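Local coordinates for protein saframycin Mx1 synthetase B (Legionella pneumophila subsp. pneumophila, PDB 3KXW) that is an ANL-clan AMP-binding enzyme and binds 5'-O-[(S)-(dodecanoyloxy)(hydroxy)phosphoryl]adenosine in a pocket, at residues L443-L446 / L451-T454; P325-A330 / L335-T340; V383-P388 / I392-D397. All coordinates share one frame; numbering follows the deposited sequence.

The three contacts follow one another along the chain and lie on the same side of its centre. Contact 2 (325-330 / 335-340) is the deepest, its centre about 13 Å from that of the chain, and it takes most part in the pocket of the bound 1ZZ. Contact 1 (443-446 / 451-454) has its centre about 12 Å from that of contact 2 and meets it through L451 CD2 and Y327 CD2, 3.8 Å apart. Contact 3 (383-388 / 392-397) reaches the same sheet as contact 1 through strand 382-386, about 10 Å away between centres, and joins it where D397 N lies 3.0 Å from L446 O, a probable hydrogen bond. The side chain of I385 stays about 12 Å from 1ZZ.

Contact 1. Residues L443-L446 / L451-T454; sequences LGFL and LYVT. With 1ZZ (5'-O-[(S)-(dodecanoyloxy)(hydroxy)phosphoryl]adenosine), chain B.
An antiparallel beta hairpin joins 443-446 to 451-454, and F445 and Y452 form its central hydrogen-bonded pair. F445 N donates a hydrogen bond to Y452 O at 2.9 Å, and Y452 N donates one back to F445 O along a nearly straight path (N-H...O angle 174°). Farther along, T454 N bonds to L443 O at 2.8 Å. On one face of the sheet Y452 CB lies over the F445 ring, 3.6 Å from its centroid, a CH-pi contact. With chi1 64°, F445 CG sits between its backbone N and carbonyl carbon, which brings the ring across the partner strand. The two aromatic planes are only 12° apart, yet slid so far that the rings barely overlap; T454 CG2 meets the F445 ring at its edge, 3.7 Å from CE2. The side chains of L446, L451 and V453 lie on the other face, where L446 CD2 packs near L451 CB and V453 CG1 touches the adenine of 1ZZ at C21 (3.5 Å). Strand 400-405 pairs antiparallel with strand 442-447, I385 of strand 382-386 packs against L446 and L451, and L348 and L373 of strands 347-350 and 371-374 cover the aromatic pair.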
loop_
_atom_site.group_PDB
_atom_site.type_symbol
_atom_site.label_atom_id
_atom_site.label_comp_id
_atom_site.label_asym_id
_atom_site.label_seq_id
_atom_site.Cartn_x
_atom_site.Cartn_y
_atom_site.Cartn_z
ATOM N N LEU A 443 2.319 -13.898 11.599
ATOM C CA LEU A 443 2.635 -15.300 11.857
ATOM C C LEU A 443 2.934 -15.988 10.526
ATOM O O LEU A 443 2.322 -15.671 9.512
ATOM C CB LEU A 443 1.470 -16.030 12.513
ATOM C CG LEU A 443 1.097 -15.627 13.939
ATOM C CD1 LEU A 443 -0.136 -16.386 14.403
ATOM C CD2 LEU A 443 2.263 -15.871 14.884
ATOM N N GLY A 444 3.877 -16.910 10.543
ATOM C CA GLY A 444 4.161 -17.707 9.361
ATOM C C GLY A 444 5.175 -18.781 9.693
ATOM O O GLY A 444 5.531 -18.990 10.845
ATOM N N PHE A 445 5.666 -19.428 8.653
ATOM C CA PHE A 445 6.654 -20.458 8.818
ATOM C C PHE A 445 7.584 -20.497 7.621
ATOM O O PHE A 445 7.230 -20.063 6.541
ATOM C CB PHE A 445 5.966 -21.816 9.042
ATOM C CG PHE A 445 5.138 -22.306 7.864
ATOM C CD1 PHE A 445 5.681 -23.163 6.914
ATOM C CD2 PHE A 445 3.810 -21.939 7.737
ATOM C CE1 PHE A 445 4.912 -23.640 5.835
ATOM C CE2 PHE A 445 3.039 -22.394 6.667
ATOM C CZ PHE A 445 3.600 -23.258 5.717
ATOM N N LEU A 446 8.783 -21.023 7.838
ATOM C CA LEU A 446 9.749 -21.226 6.765
ATOM C C LEU A 446 9.713 -22.686 6.332
ATOM O O LEU A 446 9.710 -23.595 7.169
ATOM C CB LEU A 446 11.155 -20.878 7.248
ATOM C CG LEU A 446 11.436 -19.358 7.345
ATOM C CD1 LEU A 446 12.736 -19.036 8.094
ATOM C CD2 LEU A 446 11.479 -18.732 5.957
ATOM N N LEU A 451 9.189 -18.308 2.791
ATOM C CA LEU A 451 8.327 -17.851 3.868
ATOM C C LEU A 451 6.872 -17.987 3.453
ATOM O O LEU A 451 6.468 -17.465 2.412
ATOM C CB LEU A 451 8.641 -16.386 4.210
ATOM C CG LEU A 451 7.672 -15.800 5.238
ATOM C CD1 LEU A 451 7.883 -16.454 6.604
ATOM C CD2 LEU A 451 7.859 -14.297 5.324
ATOM N N TYR A 452 6.099 -18.671 4.293
ATOM C CA TYR A 452 4.666 -18.824 4.137
ATOM C C TYR A 452 3.976 -18.034 5.243
ATOM O O TYR A 452 4.059 -18.391 6.411
ATOM C CB TYR A 452 4.284 -20.311 4.163
ATOM C CG TYR A 452 4.811 -21.022 2.935
ATOM C CD1 TYR A 452 4.004 -21.219 1.831
ATOM C CD2 TYR A 452 6.130 -21.458 2.871
ATOM C CE1 TYR A 452 4.484 -21.855 0.701
ATOM C CE2 TYR A 452 6.627 -22.089 1.736
ATOM C CZ TYR A 452 5.791 -22.270 0.657
ATOM O OH TYR A 452 6.258 -22.898 -0.483
ATOM N N VAL A 453 3.358 -16.914 4.877
ATOM C CA VAL A 453 2.646 -16.090 5.851
ATOM C C VAL A 453 1.273 -16.711 6.147
ATOM O O VAL A 453 0.517 -17.035 5.237
ATOM C CB VAL A 453 2.501 -14.630 5.354
ATOM C CG1 VAL A 453 1.758 -13.774 6.385
ATOM C CG2 VAL A 453 3.860 -14.044 5.036
ATOM N N THR A 454 0.958 -16.907 7.425
ATOM C CA THR A 454 -0.285 -17.590 7.785
ATOM C C THR A 454 -1.367 -16.679 8.383
ATOM O O THR A 454 -2.540 -17.040 8.406
ATOM C CB THR A 454 -0.038 -18.789 8.755
ATOM O OG1 THR A 454 0.672 -18.345 9.917
ATOM C CG2 THR A 454 0.772 -19.882 8.080
HETATM P P 1ZZ B . 2.459 -2.019 5.438
HETATM C C1 1ZZ B . 9.107 -2.317 -7.590
HETATM N N1 1ZZ B . 1.432 -8.271 4.359
HETATM O O1 1ZZ B . 2.313 -3.897 2.780
HETATM C C2 1ZZ B . 8.049 -2.859 -6.621
HETATM N N2 1ZZ B . 2.742 -8.641 2.585
HETATM O O2 1ZZ B . 3.351 -2.219 4.048
HETATM C C3 1ZZ B . 8.679 -3.585 -5.426
HETATM N N3 1ZZ B . 0.363 -10.661 4.511
HETATM O O3 1ZZ B . 3.331 -1.541 6.491
HETATM C C4 1ZZ B . 7.669 -3.726 -4.278
HETATM N N4 1ZZ B . 1.177 -12.101 2.759
HETATM O O4 1ZZ B . 1.293 -0.947 5.129
HETATM C C5 1ZZ B . 8.070 -4.805 -3.257
HETATM N N5 1ZZ B . 2.802 -11.511 1.187
HETATM O O5 1ZZ B . 1.712 -3.440 5.886
HETATM C C6 1ZZ B . 6.933 -4.944 -2.235
HETATM O O6 1ZZ B . 0.839 -6.103 5.411
HETATM C C7 1ZZ B . 6.922 -6.049 -1.149
HETATM O O7 1ZZ B . 0.722 -8.033 7.587
HETATM C C8 1ZZ B . 5.682 -6.214 -0.249
HETATM O O8 1ZZ B . 2.734 -6.728 8.205
HETATM C C9 1ZZ B . 5.759 -5.201 0.905
HETATM C C10 1ZZ B . 4.383 -4.742 1.443
HETATM C C11 1ZZ B . 4.613 -3.533 2.393
HETATM C C12 1ZZ B . 3.476 -3.499 3.432
HETATM C C13 1ZZ B . 2.450 -4.631 6.052
HETATM C C14 1ZZ B . 1.590 -5.681 6.390
HETATM C C15 1ZZ B . 2.345 -6.944 6.944
HETATM C C16 1ZZ B . 1.493 -7.940 6.788
HETATM C C17 1ZZ B . 0.945 -7.611 5.485
HETATM C C18 1ZZ B . 2.412 -7.736 3.428
HETATM C C19 1ZZ B . 1.930 -9.852 2.911
HETATM C C20 1ZZ B . 1.212 -9.634 3.973
HETATM C C21 1ZZ B . 0.304 -11.828 3.917
HETATM C C22 1ZZ B . 1.917 -11.234 2.291
#

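Contact 2. Residues P325-A330 / L335-T340; sequences PCYGLA and LVTGGT. With 1ZZ (5'-O-[(S)-(dodecanoyloxy)(hydroxy)phosphoryl]adenosine), chain B.
V336 fills the apolar centre between Y327 and L329: its CB lies 3.8 Å from Y327 CD2, and its CG2 meets L329 CD1. The Y327 and V336 side chains run side by side in the same direction. C326 CB packs on L335 CD1, while C326 SG and L335 CD1 both touch C7 in the acyl chain of 1ZZ, the sulfur at 3.4 Å. The Y327 ring lies beside the adenine, its CD1 3.7 Å from N2 of 1ZZ, because chi1 (162°) turns CG away from the backbone N.

Y327 O accepts two hydrogen bonds, from V336 N at 2.9 Å and from T337 N at 3.1 Å. V336 and T337 thus both face Y327, a classic beta bulge in which the register shifts by one; the V336 donor lies in the carbonyl plane, the T337 donor is tilted 29° from it. Y327 N closes the pair on T337 O. At the end away from the turn a water donates to P325 O at 2.6 Å and accepts from G339 N.

The tyrosine hydroxyl bonds to D442, which also binds 1ZZ, and T337 OG1 bonds to S376 O. C326 O accepts a hydrogen bond from 1ZZ N5 at 2.9 Å, and A330 N donates one to the phosphate oxygen O3. Backbone polar groups therefore hold both adenine and phosphate, while C326 and L335 line the acyl chain and Y327 lies beside the adenine.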
loop_
_atom_site.group_PDB
_atom_site.type_symbol
_atom_site.label_atom_id
_atom_site.label_comp_id
_atom_site.label_asym_id
_atom_site.label_seq_id
_atom_site.Cartn_x
_atom_site.Cartn_y
_atom_site.Cartn_z
ATOM N N PRO A 325 4.900 -13.126 -5.835
ATOM C CA PRO A 325 4.489 -12.898 -4.448
ATOM C C PRO A 325 5.663 -12.334 -3.668
ATOM O O PRO A 325 6.802 -12.720 -3.911
ATOM C CB PRO A 325 4.133 -14.303 -3.945
ATOM C CG PRO A 325 3.811 -15.076 -5.185
ATOM C CD PRO A 325 4.724 -14.526 -6.247
ATOM N N CYS A 326 5.397 -11.413 -2.752
ATOM C CA CYS A 326 6.471 -10.867 -1.919
ATOM C C CYS A 326 5.871 -10.397 -0.612
ATOM O O CYS A 326 4.665 -10.141 -0.533
ATOM C CB CYS A 326 7.199 -9.699 -2.631
ATOM S SG CYS A 326 6.148 -8.480 -3.440
ATOM N N TYR A 327 6.715 -10.256 0.401
ATOM C CA TYR A 327 6.245 -9.874 1.732
ATOM C C TYR A 327 7.107 -8.728 2.258
ATOM O O TYR A 327 8.285 -8.646 1.954
ATOM C CB TYR A 327 6.346 -11.073 2.680
ATOM C CG TYR A 327 6.298 -10.705 4.160
ATOM C CD1 TYR A 327 5.091 -10.477 4.802
ATOM C CD2 TYR A 327 7.466 -10.585 4.904
ATOM C CE1 TYR A 327 5.038 -10.147 6.160
ATOM C CE2 TYR A 327 7.410 -10.251 6.255
ATOM C CZ TYR A 327 6.208 -10.050 6.870
ATOM O OH TYR A 327 6.187 -9.719 8.211
ATOM N N GLY A 328 6.498 -7.835 3.015
ATOM C CA GLY A 328 7.249 -6.776 3.671
ATOM C C GLY A 328 6.336 -5.901 4.507
ATOM O O GLY A 328 5.130 -6.153 4.602
ATOM N N LEU A 329 6.925 -4.887 5.126
ATOM C CA LEU A 329 6.180 -3.932 5.948
ATOM C C LEU A 329 6.981 -2.656 6.131
ATOM O O LEU A 329 8.197 -2.648 5.952
ATOM C CB LEU A 329 5.758 -4.493 7.303
ATOM C CG LEU A 329 6.524 -5.448 8.232
ATOM C CD1 LEU A 329 7.963 -5.832 7.842
ATOM C CD2 LEU A 329 6.354 -5.115 9.725
ATOM N N ALA A 330 6.289 -1.589 6.507
ATOM C CA ALA A 330 6.912 -0.268 6.570
ATOM C C ALA A 330 8.056 -0.249 7.579
ATOM O O ALA A 330 9.036 0.450 7.387
ATOM C CB ALA A 330 5.888 0.767 6.931
ATOM N N LEU A 335 10.719 -4.154 1.357
ATOM C CA LEU A 335 10.790 -5.550 0.887
ATOM C C LEU A 335 11.569 -6.449 1.836
ATOM O O LEU A 335 12.726 -6.157 2.128
ATOM C CB LEU A 335 11.426 -5.585 -0.510
ATOM C CG LEU A 335 11.668 -6.947 -1.147
ATOM C CD1 LEU A 335 10.326 -7.692 -1.424
ATOM C CD2 LEU A 335 12.502 -6.777 -2.424
ATOM N N VAL A 336 10.947 -7.556 2.266
ATOM C CA VAL A 336 11.550 -8.514 3.212
ATOM C C VAL A 336 11.795 -9.871 2.562
ATOM O O VAL A 336 12.885 -10.427 2.697
ATOM C CB VAL A 336 10.676 -8.685 4.486
ATOM C CG1 VAL A 336 11.210 -9.803 5.424
ATOM C CG2 VAL A 336 10.620 -7.362 5.233
ATOM N N THR A 337 10.795 -10.394 1.850
ATOM C CA THR A 337 10.965 -11.660 1.124
ATOM C C THR A 337 10.432 -11.576 -0.301
ATOM O O THR A 337 9.503 -10.835 -0.574
ATOM C CB THR A 337 10.253 -12.868 1.832
ATOM O OG1 THR A 337 8.827 -12.739 1.738
ATOM C CG2 THR A 337 10.633 -12.947 3.286
ATOM N N GLY A 338 11.033 -12.356 -1.199
ATOM C CA GLY A 338 10.578 -12.472 -2.564
ATOM C C GLY A 338 11.358 -13.559 -3.275
ATOM O O GLY A 338 12.474 -13.889 -2.872
ATOM N N GLY A 339 10.783 -14.122 -4.325
ATOM C CA GLY A 339 11.452 -15.218 -5.006
ATOM C C GLY A 339 12.378 -14.769 -6.115
ATOM O O GLY A 339 12.918 -13.661 -6.089
ATOM N N THR A 340 12.539 -15.636 -7.114
ATOM C CA THR A 340 13.315 -15.329 -8.307
ATOM C C THR A 340 12.368 -14.964 -9.461
ATOM O O THR A 340 11.510 -15.760 -9.843
ATOM C CB THR A 340 14.165 -16.544 -8.717
ATOM O OG1 THR A 340 15.035 -16.908 -7.631
ATOM C CG2 THR A 340 14.987 -16.228 -9.954
HETATM P P 1ZZ B . 2.459 -2.019 5.438
HETATM C C1 1ZZ B . 9.107 -2.317 -7.590
HETATM N N1 1ZZ B . 1.432 -8.271 4.359
HETATM O O1 1ZZ B . 2.313 -3.897 2.780
HETATM C C2 1ZZ B . 8.049 -2.859 -6.621
HETATM N N2 1ZZ B . 2.742 -8.641 2.585
HETATM O O2 1ZZ B . 3.351 -2.219 4.048
HETATM C C3 1ZZ B . 8.679 -3.585 -5.426
HETATM N N3 1ZZ B . 0.363 -10.661 4.511
HETATM O O3 1ZZ B . 3.331 -1.541 6.491
HETATM C C4 1ZZ B . 7.669 -3.726 -4.278
HETATM N N4 1ZZ B . 1.177 -12.101 2.759
HETATM O O4 1ZZ B . 1.293 -0.947 5.129
HETATM C C5 1ZZ B . 8.070 -4.805 -3.257
HETATM N N5 1ZZ B . 2.802 -11.511 1.187
HETATM O O5 1ZZ B . 1.712 -3.440 5.886
HETATM C C6 1ZZ B . 6.933 -4.944 -2.235
HETATM O O6 1ZZ B . 0.839 -6.103 5.411
HETATM C C7 1ZZ B . 6.922 -6.049 -1.149
HETATM O O7 1ZZ B . 0.722 -8.033 7.587
HETATM C C8 1ZZ B . 5.682 -6.214 -0.249
HETATM O O8 1ZZ B . 2.734 -6.728 8.205
HETATM C C9 1ZZ B . 5.759 -5.201 0.905
HETATM C C10 1ZZ B . 4.383 -4.742 1.443
HETATM C C11 1ZZ B . 4.613 -3.533 2.393
HETATM C C12 1ZZ B . 3.476 -3.499 3.432
HETATM C C13 1ZZ B . 2.450 -4.631 6.052
HETATM C C14 1ZZ B . 1.590 -5.681 6.390
HETATM C C15 1ZZ B . 2.345 -6.944 6.944
HETATM C C16 1ZZ B . 1.493 -7.940 6.788
HETATM C C17 1ZZ B . 0.945 -7.611 5.485
HETATM C C18 1ZZ B . 2.412 -7.736 3.428
HETATM C C19 1ZZ B . 1.930 -9.852 2.911
HETATM C C20 1ZZ B . 1.212 -9.634 3.973
HETATM C C21 1ZZ B . 0.304 -11.828 3.917
HETATM C C22 1ZZ B . 1.917 -11.234 2.291
HETATM O O HOH W 1 8.208 -14.508 -5.168
#

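Contact 3. Residues V383-P388 / I392-D397; sequences VKIIDP and IPCDFD
Two backbone hydrogen bonds fasten the loop 392-397 to the end of strand 382-386. C394 N points at I385 O across 2.8 Å, with an N-H...O angle of 172° that makes the bond nearly straight. D387 N reaches I392 O at 3.0 Å, also fairly straight at the hydrogen, although this donor stands 38° out of the carbonyl plane and so does not lie on a lone pair. Between the two bonds the backbones of I386 and P393 form a single bridge, their CA atoms 4.3 Å apart. The pairing is thus local: the strand hydrogen-bonds to a segment that has no regular strand geometry of its own.

C394 carries much of the packing. Its CB points toward the strand and lies 3.8 Å from I385 CG2, while SG comes to 3.6 Å from D387 N. A chi1 of -69° sets this sulfur anti to the C394 carbonyl carbon and beside its backbone N, a placement that directs it along the I385-D387 backbone. At the bridge itself the side chains of I386 and P393 lie side by side and point the same way. I386 CD1 lies 3.7 Å from P393 CA and 4.0 Å from P393 CB. D387 CB rests against I392 O at 3.4 Å, and the D387 carboxylate turns back within the connecting turn, where OD1 accepts from D389 N and T390 N.

Farther along the same loop, D395 OD2 forms a salt bridge with R359 and D397 OD1 a hydrogen bond with H447. Strand 400-405 pairs antiparallel with strand 382-386, bonding K384 to W403 and I386 to E401, while I385 packs on I402 and I386 on W403 of strand 400-405.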
loop_
_atom_site.group_PDB
_atom_site.type_symbol
_atom_site.label_atom_id
_atom_site.label_comp_id
_atom_site.label_asym_id
_atom_site.label_seq_id
_atom_site.Cartn_x
_atom_site.Cartn_y
_atom_site.Cartn_z
ATOM N N VAL A 383 15.299 -13.300 8.118
ATOM C CA VAL A 383 13.993 -13.627 8.698
ATOM C C VAL A 383 14.138 -14.797 9.677
ATOM O O VAL A 383 14.706 -15.829 9.327
ATOM C CB VAL A 383 12.981 -14.062 7.599
ATOM C CG1 VAL A 383 11.748 -14.733 8.228
ATOM C CG2 VAL A 383 12.579 -12.879 6.743
ATOM N N LYS A 384 13.680 -14.623 10.909
ATOM C CA LYS A 384 13.583 -15.723 11.860
ATOM C C LYS A 384 12.139 -15.958 12.288
ATOM O O LYS A 384 11.361 -15.017 12.412
ATOM C CB LYS A 384 14.449 -15.453 13.102
ATOM C CG LYS A 384 15.917 -15.700 12.859
ATOM C CD LYS A 384 16.698 -15.600 14.158
ATOM C CE LYS A 384 18.202 -15.767 13.920
ATOM N NZ LYS A 384 18.459 -16.899 13.014
ATOM N N ILE A 385 11.772 -17.216 12.502
ATOM C CA ILE A 385 10.446 -17.536 13.001
ATOM C C ILE A 385 10.614 -17.831 14.481
ATOM O O ILE A 385 11.273 -18.803 14.859
ATOM C CB ILE A 385 9.800 -18.750 12.282
ATOM C CG1 ILE A 385 9.882 -18.614 10.761
ATOM C CG2 ILE A 385 8.346 -18.923 12.725
ATOM C CD1 ILE A 385 9.065 -17.415 10.188
ATOM N N ILE A 386 10.031 -16.970 15.306
ATOM C CA ILE A 386 10.222 -17.009 16.743
ATOM C C ILE A 386 8.869 -17.092 17.456
ATOM O O ILE A 386 7.952 -16.340 17.134
ATOM C CB ILE A 386 10.929 -15.726 17.229
ATOM C CG1 ILE A 386 12.240 -15.473 16.468
ATOM C CG2 ILE A 386 11.138 -15.760 18.742
ATOM C CD1 ILE A 386 13.328 -16.530 16.676
ATOM N N ASP A 387 8.735 -18.016 18.407
ATOM C CA ASP A 387 7.521 -18.096 19.226
ATOM C C ASP A 387 7.306 -16.784 20.003
ATOM O O ASP A 387 8.184 -16.352 20.748
ATOM C CB ASP A 387 7.610 -19.324 20.149
ATOM C CG ASP A 387 6.359 -19.541 20.970
ATOM O OD1 ASP A 387 5.951 -18.631 21.708
ATOM O OD2 ASP A 387 5.803 -20.646 20.910
ATOM N N PRO A 388 6.147 -16.123 19.800
ATOM C CA PRO A 388 5.960 -14.745 20.286
ATOM C C PRO A 388 5.814 -14.672 21.799
ATOM O O PRO A 388 5.937 -13.595 22.392
ATOM C CB PRO A 388 4.643 -14.290 19.644
ATOM C CG PRO A 388 3.981 -15.513 19.117
ATOM C CD PRO A 388 4.968 -16.646 19.081
ATOM N N ILE A 392 11.400 -18.445 21.944
ATOM C CA ILE A 392 12.276 -19.501 21.472
ATOM C C ILE A 392 12.086 -19.726 19.966
ATOM O O ILE A 392 10.960 -19.773 19.482
ATOM C CB ILE A 392 11.988 -20.786 22.246
ATOM C CG1 ILE A 392 12.215 -20.551 23.752
ATOM C CG2 ILE A 392 12.841 -21.941 21.717
ATOM C CD1 ILE A 392 11.637 -21.657 24.628
ATOM N N PRO A 393 13.187 -19.873 19.222
ATOM C CA PRO A 393 13.088 -20.086 17.772
ATOM C C PRO A 393 12.228 -21.283 17.413
ATOM O O PRO A 393 12.229 -22.309 18.109
ATOM C CB PRO A 393 14.534 -20.331 17.346
ATOM C CG PRO A 393 15.352 -19.623 18.383
ATOM C CD PRO A 393 14.583 -19.790 19.672
ATOM N N CYS A 394 11.475 -21.151 16.329
ATOM C CA CYS A 394 10.636 -22.246 15.863
ATOM C C CYS A 394 11.429 -23.119 14.907
ATOM O O CYS A 394 12.312 -22.631 14.234
ATOM C CB CYS A 394 9.428 -21.694 15.112
ATOM S SG CYS A 394 8.275 -20.836 16.151
ATOM N N ASP A 395 11.097 -24.407 14.851
ATOM C CA ASP A 395 11.600 -25.287 13.808
ATOM C C ASP A 395 11.044 -24.870 12.435
ATOM O O ASP A 395 10.047 -24.149 12.350
ATOM C CB ASP A 395 11.138 -26.731 14.076
ATOM C CG ASP A 395 11.840 -27.383 15.260
ATOM O OD1 ASP A 395 12.898 -26.898 15.719
ATOM O OD2 ASP A 395 11.333 -28.425 15.722
ATOM N N PHE A 396 11.673 -25.336 11.361
ATOM C CA PHE A 396 11.047 -25.224 10.041
ATOM C C PHE A 396 9.701 -25.959 10.077
ATOM O O PHE A 396 9.533 -26.927 10.830
ATOM C CB PHE A 396 11.940 -25.797 8.933
ATOM C CG PHE A 396 13.277 -25.112 8.793
ATOM C CD1 PHE A 396 13.413 -23.744 9.013
ATOM C CD2 PHE A 396 14.386 -25.831 8.387
ATOM C CE1 PHE A 396 14.632 -23.120 8.863
ATOM C CE2 PHE A 396 15.618 -25.212 8.231
ATOM C CZ PHE A 396 15.744 -23.855 8.472
ATOM N N ASP A 397 8.741 -25.498 9.282
ATOM C CA ASP A 397 7.381 -26.035 9.303
ATOM C C ASP A 397 6.735 -25.873 10.665
ATOM O O ASP A 397 5.826 -26.619 11.032
ATOM C CB ASP A 397 7.355 -27.509 8.864
ATOM C CG ASP A 397 7.824 -27.689 7.452
ATOM O OD1 ASP A 397 7.767 -26.714 6.678
ATOM O OD2 ASP A 397 8.243 -28.793 7.094
#